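Local coordinates for uncharacterized protein (Legionella longbeachae NSW150, PDB 4JZA) that probably hydrolyses the 3-phosphate of phosphatidylinositol 3-phosphate, acting as a phosphoinositide phosphatase that may let the bacterium alter lipid metabolism in its host, at residues H53-F58 against E127-A132; A62-A67 against Q317-E322. All coordinates share one frame; numbering follows the deposited sequence.

Interaction 1 of 2, residues H53-F58 against E127-A132; sequences HKAFYF and ELLNEA
Ala55 and Ala132 face each other across the interface between two helices, and their CA atoms, 5.4 Å apart, mark the nearest point of the two backbones. Both CB atoms point toward the opposite segment. The methyl of Ala132 rests on the backbone of 53-58, with its CB 3.5 Å from Ala55 O, while Ala55 CB lies 3.8 Å from Leu129 CD1. The segment axes come to 8.4 Å and cross at 100°, close to perpendicular, and the small alanines at the point of nearest approach are consistent with that short distance.

A larger side chain enters from each helix. Leu129 does not start out toward 53-58; its CG lies anti to the backbone N (chi1 -170°), and the branch then carries CD1 across to Ala55 CB and to the backbone at Phe56, 3.9 Å from Phe56 N. From the other helix, Phe58 brings its CD1 corner to Ala132: Phe58 CD1 is 4.0 Å from Ala132 CB and 3.8 Å from Ala132 O. The carbonyl approaches that ring obliquely. The CB of Phe56 points away from 127-132, and its side chain packs on Val81 and Leu112.

No hydrogen bond joins the segments, and the summed buried surface is a modest 208 Å², so the evidence is for apolar van der Waals packing. Four of the five touching residues are buried. Leu109 and Ile113 of helix 95-116 also pack on Leu129, and His323 meets the Phe58 ring edge-to-face. The geometry is that of a steep helix-helix crossing with alanines at its centre, joining helices 41-62 and 122-140 within the helical part of this alpha/beta phosphatase.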
loop_
_atom_site.group_PDB
_atom_site.type_symbol
_atom_site.label_atom_id
_atom_site.label_comp_id
_atom_site.label_asym_id
_atom_site.label_seq_id
_atom_site.Cartn_x
_atom_site.Cartn_y
_atom_site.Cartn_z
ATOM N N HIS A 53 5.498 -7.498 10.826
ATOM C CA HIS A 53 6.236 -7.308 12.060
ATOM C C HIS A 53 7.213 -6.182 11.776
ATOM O O HIS A 53 7.107 -5.127 12.397
ATOM C CB HIS A 53 6.903 -8.640 12.468
ATOM C CG HIS A 53 7.762 -8.558 13.660
ATOM N ND1 HIS A 53 9.106 -8.301 13.581
ATOM C CD2 HIS A 53 7.476 -8.668 14.971
ATOM C CE1 HIS A 53 9.623 -8.270 14.798
ATOM N NE2 HIS A 53 8.656 -8.528 15.659
ATOM N N LYS A 54 8.104 -6.339 10.793
ATOM C CA LYS A 54 8.973 -5.201 10.455
ATOM C C LYS A 54 8.183 -3.929 10.136
ATOM O O LYS A 54 8.650 -2.849 10.416
ATOM C CB LYS A 54 9.871 -5.507 9.272
ATOM C CG LYS A 54 11.112 -6.304 9.632
ATOM C CD LYS A 54 11.650 -7.043 8.416
ATOM C CE LYS A 54 12.719 -8.018 8.849
ATOM N NZ LYS A 54 12.755 -9.192 7.948
ATOM N N ALA A 55 6.985 -4.022 9.587
ATOM C CA ALA A 55 6.260 -2.802 9.334
ATOM C C ALA A 55 5.799 -2.126 10.610
ATOM O O ALA A 55 5.699 -0.888 10.663
ATOM C CB ALA A 55 5.078 -3.046 8.423
ATOM N N PHE A 56 5.465 -2.924 11.622
ATOM C CA PHE A 56 5.165 -2.316 12.928
ATOM C C PHE A 56 6.371 -1.542 13.455
ATOM O O PHE A 56 6.207 -0.410 13.916
ATOM C CB PHE A 56 4.718 -3.316 13.990
ATOM C CG PHE A 56 4.374 -2.685 15.311
ATOM C CD1 PHE A 56 4.545 -1.382 15.552
ATOM C CD2 PHE A 56 3.823 -3.397 16.258
ATOM C CE1 PHE A 56 4.220 -0.811 16.759
ATOM C CE2 PHE A 56 3.461 -2.823 17.460
ATOM C CZ PHE A 56 3.675 -1.539 17.708
ATOM N N TYR A 57 7.556 -2.148 13.390
ATOM C CA TYR A 57 8.758 -1.490 13.835
ATOM C C TYR A 57 9.017 -0.219 13.053
ATOM O O TYR A 57 9.344 0.803 13.649
ATOM C CB TYR A 57 9.975 -2.403 13.767
ATOM C CG TYR A 57 10.102 -3.276 14.979
ATOM C CD1 TYR A 57 9.166 -4.256 15.241
ATOM C CD2 TYR A 57 11.145 -3.103 15.884
ATOM C CE1 TYR A 57 9.270 -5.074 16.352
ATOM C CE2 TYR A 57 11.264 -3.913 17.007
ATOM C CZ TYR A 57 10.325 -4.910 17.231
ATOM O OH TYR A 57 10.426 -5.745 18.341
ATOM N N PHE A 58 8.846 -0.238 11.739
ATOM C CA PHE A 58 9.020 0.998 11.005
ATOM C C PHE A 58 8.096 2.074 11.544
ATOM O O PHE A 58 8.461 3.250 11.658
ATOM C CB PHE A 58 8.695 0.787 9.551
ATOM C CG PHE A 58 9.033 1.960 8.685
ATOM C CD1 PHE A 58 8.115 2.954 8.483
ATOM C CD2 PHE A 58 10.261 2.037 8.065
ATOM C CE1 PHE A 58 8.413 4.021 7.713
ATOM C CE2 PHE A 58 10.577 3.109 7.276
ATOM C CZ PHE A 58 9.647 4.099 7.101
ATOM N N GLU A 127 -4.408 1.463 7.566
ATOM C CA GLU A 127 -3.631 2.217 6.606
ATOM C C GLU A 127 -2.265 2.559 7.142
ATOM O O GLU A 127 -1.295 2.625 6.392
ATOM C CB GLU A 127 -4.377 3.460 6.189
ATOM C CG GLU A 127 -5.642 3.099 5.426
ATOM C CD GLU A 127 -6.693 4.219 5.357
ATOM O OE1 GLU A 127 -6.491 5.305 5.959
ATOM O OE2 GLU A 127 -7.743 3.990 4.691
ATOM N N LEU A 128 -2.163 2.794 8.435
ATOM C CA LEU A 128 -0.836 3.046 9.032
ATOM C C LEU A 128 0.137 1.865 8.861
ATOM O O LEU A 128 1.267 2.055 8.371
ATOM C CB LEU A 128 -0.940 3.371 10.509
ATOM C CG LEU A 128 -1.428 4.755 10.846
ATOM C CD1 LEU A 128 -1.638 4.858 12.350
ATOM C CD2 LEU A 128 -0.466 5.830 10.397
ATOM N N LEU A 129 -0.311 0.660 9.228
ATOM C CA LEU A 129 0.484 -0.567 8.983
ATOM C C LEU A 129 0.829 -0.831 7.480
ATOM O O LEU A 129 1.967 -1.117 7.107
ATOM C CB LEU A 129 -0.270 -1.772 9.526
ATOM C CG LEU A 129 0.501 -3.095 9.569
ATOM C CD1 LEU A 129 1.788 -2.969 10.328
ATOM C CD2 LEU A 129 -0.334 -4.230 10.140
ATOM N N ASN A 130 -0.183 -0.704 6.628
ATOM C CA ASN A 130 -0.095 -1.019 5.217
ATOM C C ASN A 130 0.929 -0.146 4.584
ATOM O O ASN A 130 1.757 -0.609 3.825
ATOM C CB ASN A 130 -1.450 -0.803 4.557
ATOM C CG ASN A 130 -1.477 -1.260 3.108
ATOM O OD1 ASN A 130 -1.203 -2.419 2.809
ATOM N ND2 ASN A 130 -1.825 -0.340 2.202
ATOM N N GLU A 131 0.884 1.134 4.932
ATOM C CA GLU A 131 1.794 2.189 4.357
ATOM C C GLU A 131 3.152 2.188 5.010
ATOM O O GLU A 131 4.162 2.379 4.341
ATOM C CB GLU A 131 1.130 3.600 4.356
ATOM C CG GLU A 131 -0.049 3.668 3.384
ATOM C CD GLU A 131 -0.976 4.850 3.560
ATOM O OE1 GLU A 131 -0.553 6.023 3.609
ATOM O OE2 GLU A 131 -2.177 4.640 3.630
ATOM N N ALA A 132 3.213 1.916 6.296
ATOM C CA ALA A 132 4.525 1.681 6.913
ATOM C C ALA A 132 5.260 0.532 6.249
ATOM O O ALA A 132 6.431 0.618 6.033
ATOM C CB ALA A 132 4.411 1.428 8.415
#

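Interaction 2 of 2, residues A62-A67 against Q317-E322; sequences AYPFSA and QQFFLE
Phe319 carries most of the helix's share of this contact, meeting Pro64 over one face of its ring and Tyr63 obliquely. The CH-pi interaction is well defined: Pro64 CD lies 3.7 Å from the centroid of the Phe319 ring and only 10° off its normal. The neighbouring methylene spreads the cover toward the rim, with Pro64 CG 3.6 Å from Phe319 CZ.

The aromatic pair is of another kind. Tyr63 and Phe319 have centroids 5.6 Å apart and planes inclined at 56°, neither a stack nor an edge-to-face pair. Phe319 CD2 reaches the edge of the tyrosine ring near its plane, 3.5 Å from Tyr63 CD1. A chi1 of -81° sets Phe319 CG anti to its own carbonyl carbon, directing the ring into the angle between Tyr63 and Pro64.

Apolar packing completes the contact at Phe320. Ala62 CB sits at the edge of that ring, 4.1 Å from Phe320 CD1, and Tyr63 CB comes obliquely to 4.0 Å from Phe320 CE1. Backbone also takes part: Ala62 O is 3.6 Å from Phe319 CB.

Lys188 makes a cation-pi contact with Phe319, and Trp117 lies nearly parallel to the Tyr63 ring. Tyr63 is where the chain leaves helical torsions after helix 41-62. No hydrogen bond crosses between these two segments, which bury 256 Å² in all; the chemistry implies a helix exit seated on helix 315-325 chiefly by shape and ring surfaces, with a weak Tyr63 OH to Glu315 OE2 hydrogen bond as a polar link.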
loop_
_atom_site.group_PDB
_atom_site.type_symbol
_atom_site.label_atom_id
_atom_site.label_comp_id
_atom_site.label_asym_id
_atom_site.label_seq_id
_atom_site.Cartn_x
_atom_site.Cartn_y
_atom_site.Cartn_z
ATOM N N ALA A 62 9.105 5.621 13.258
ATOM C CA ALA A 62 8.959 6.769 12.338
ATOM C C ALA A 62 7.857 7.714 12.739
ATOM O O ALA A 62 7.971 8.905 12.522
ATOM C CB ALA A 62 8.678 6.267 10.944
ATOM N N TYR A 63 6.772 7.182 13.296
ATOM C CA TYR A 63 5.582 7.978 13.498
ATOM C C TYR A 63 5.345 8.233 15.010
ATOM O O TYR A 63 5.059 7.305 15.770
ATOM C CB TYR A 63 4.390 7.344 12.751
ATOM C CG TYR A 63 3.158 8.222 12.604
ATOM C CD1 TYR A 63 3.262 9.570 12.262
ATOM C CD2 TYR A 63 1.869 7.701 12.793
ATOM C CE1 TYR A 63 2.138 10.385 12.155
ATOM C CE2 TYR A 63 0.718 8.518 12.685
ATOM C CZ TYR A 63 0.867 9.859 12.365
ATOM O OH TYR A 63 -0.208 10.714 12.233
ATOM N N PRO A 64 5.484 9.515 15.444
ATOM C CA PRO A 64 5.181 9.853 16.838
ATOM C C PRO A 64 3.722 9.642 17.232
ATOM O O PRO A 64 2.810 10.064 16.508
ATOM C CB PRO A 64 5.494 11.358 16.912
ATOM C CG PRO A 64 5.276 11.851 15.526
ATOM C CD PRO A 64 5.853 10.735 14.688
ATOM N N PHE A 65 3.519 9.019 18.388
ATOM C CA PHE A 65 2.218 8.963 19.040
ATOM C C PHE A 65 2.291 9.869 20.247
ATOM O O PHE A 65 3.265 9.821 20.986
ATOM C CB PHE A 65 1.871 7.541 19.457
ATOM C CG PHE A 65 2.878 6.895 20.362
ATOM C CD1 PHE A 65 4.066 6.383 19.860
ATOM C CD2 PHE A 65 2.607 6.737 21.695
ATOM C CE1 PHE A 65 4.980 5.760 20.692
ATOM C CE2 PHE A 65 3.506 6.100 22.529
ATOM C CZ PHE A 65 4.697 5.616 22.030
ATOM N N SER A 66 1.265 10.691 20.442
ATOM C CA SER A 66 1.094 11.455 21.682
ATOM C C SER A 66 1.262 10.584 22.973
ATOM O O SER A 66 0.782 9.436 23.043
ATOM C CB SER A 66 -0.288 12.111 21.655
ATOM O OG SER A 66 -0.536 12.790 22.858
ATOM N N ALA A 67 1.951 11.134 23.983
ATOM C CA ALA A 67 2.201 10.420 25.280
ATOM C C ALA A 67 0.952 10.377 26.162
ATOM O O ALA A 67 0.856 9.596 27.102
ATOM C CB ALA A 67 3.348 11.069 26.045
ATOM N N GLN A 317 2.489 9.807 5.924
ATOM C CA GLN A 317 3.385 9.514 4.825
ATOM C C GLN A 317 4.655 10.373 5.003
ATOM O O GLN A 317 5.758 9.908 4.759
ATOM C CB GLN A 317 2.726 9.803 3.456
ATOM C CG GLN A 317 1.675 8.794 3.025
ATOM C CD GLN A 317 2.098 7.844 1.920
ATOM O OE1 GLN A 317 3.021 8.090 1.122
ATOM N NE2 GLN A 317 1.401 6.758 1.860
ATOM N N GLN A 318 4.486 11.617 5.431
ATOM C CA GLN A 318 5.608 12.567 5.501
ATOM C C GLN A 318 6.606 12.110 6.550
ATOM O O GLN A 318 7.814 12.104 6.285
ATOM C CB GLN A 318 5.136 13.982 5.728
ATOM C CG GLN A 318 4.101 14.419 4.696
ATOM C CD GLN A 318 3.748 15.902 4.736
ATOM O OE1 GLN A 318 3.207 16.433 5.701
ATOM N NE2 GLN A 318 4.036 16.561 3.672
ATOM N N PHE A 319 6.104 11.641 7.685
ATOM C CA PHE A 319 6.982 11.083 8.699
ATOM C C PHE A 319 7.634 9.826 8.190
ATOM O O PHE A 319 8.786 9.594 8.488
ATOM C CB PHE A 319 6.258 10.761 10.003
ATOM C CG PHE A 319 6.044 11.947 10.907
ATOM C CD1 PHE A 319 7.100 12.492 11.624
ATOM C CD2 PHE A 319 4.781 12.475 11.087
ATOM C CE1 PHE A 319 6.909 13.543 12.494
ATOM C CE2 PHE A 319 4.577 13.535 11.955
ATOM C CZ PHE A 319 5.643 14.060 12.672
ATOM N N PHE A 320 6.919 9.018 7.415
ATOM C CA PHE A 320 7.519 7.808 6.852
ATOM C C PHE A 320 8.611 8.222 5.873
ATOM O O PHE A 320 9.728 7.674 5.892
ATOM C CB PHE A 320 6.493 6.938 6.118
ATOM C CG PHE A 320 5.422 6.319 6.991
ATOM C CD1 PHE A 320 5.528 6.266 8.345
ATOM C CD2 PHE A 320 4.308 5.753 6.405
ATOM C CE1 PHE A 320 4.530 5.681 9.098
ATOM C CE2 PHE A 320 3.314 5.167 7.134
ATOM C CZ PHE A 320 3.413 5.133 8.487
ATOM N N LEU A 321 8.316 9.193 5.017
ATOM C CA LEU A 321 9.334 9.629 4.057
ATOM C C LEU A 321 10.568 10.114 4.798
ATOM O O LEU A 321 11.692 9.708 4.488
ATOM C CB LEU A 321 8.796 10.734 3.129
ATOM C CG LEU A 321 9.695 11.252 2.009
ATOM C CD1 LEU A 321 10.163 10.117 1.142
ATOM C CD2 LEU A 321 8.901 12.262 1.166
ATOM N N GLU A 322 10.312 10.991 5.773
ATOM C CA GLU A 322 11.334 11.538 6.633
ATOM C C GLU A 322 12.206 10.425 7.212
ATOM O O GLU A 322 13.418 10.521 7.208
ATOM C CB GLU A 322 10.704 12.368 7.759
ATOM C CG GLU A 322 11.628 12.698 8.940
ATOM C CD GLU A 322 10.931 13.456 10.069
ATOM O OE1 GLU A 322 11.545 13.674 11.129
ATOM O OE2 GLU A 322 9.757 13.844 9.913
#

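Interaction 1 and interaction 2 have centres 11 Å apart and share helix 41-62: interaction 1 uses residues 53-58 of it, and interaction 2 its last residue and the loop that follows. Their partners come in the same order along the chain, helix 122-140 and then, far later, helix 315-325, so the segments alternate. The two contacts also touch directly. Phe58 CE1 packs 3.7 Å from Phe320 CD1, and Glu131 OE1 lies 2.7 Å from Gln317 NE2 in a probable hydrogen bond. Three helices distant in sequence thus meet in one continuous patch, which ties helix 315-325 to the two earlier helices.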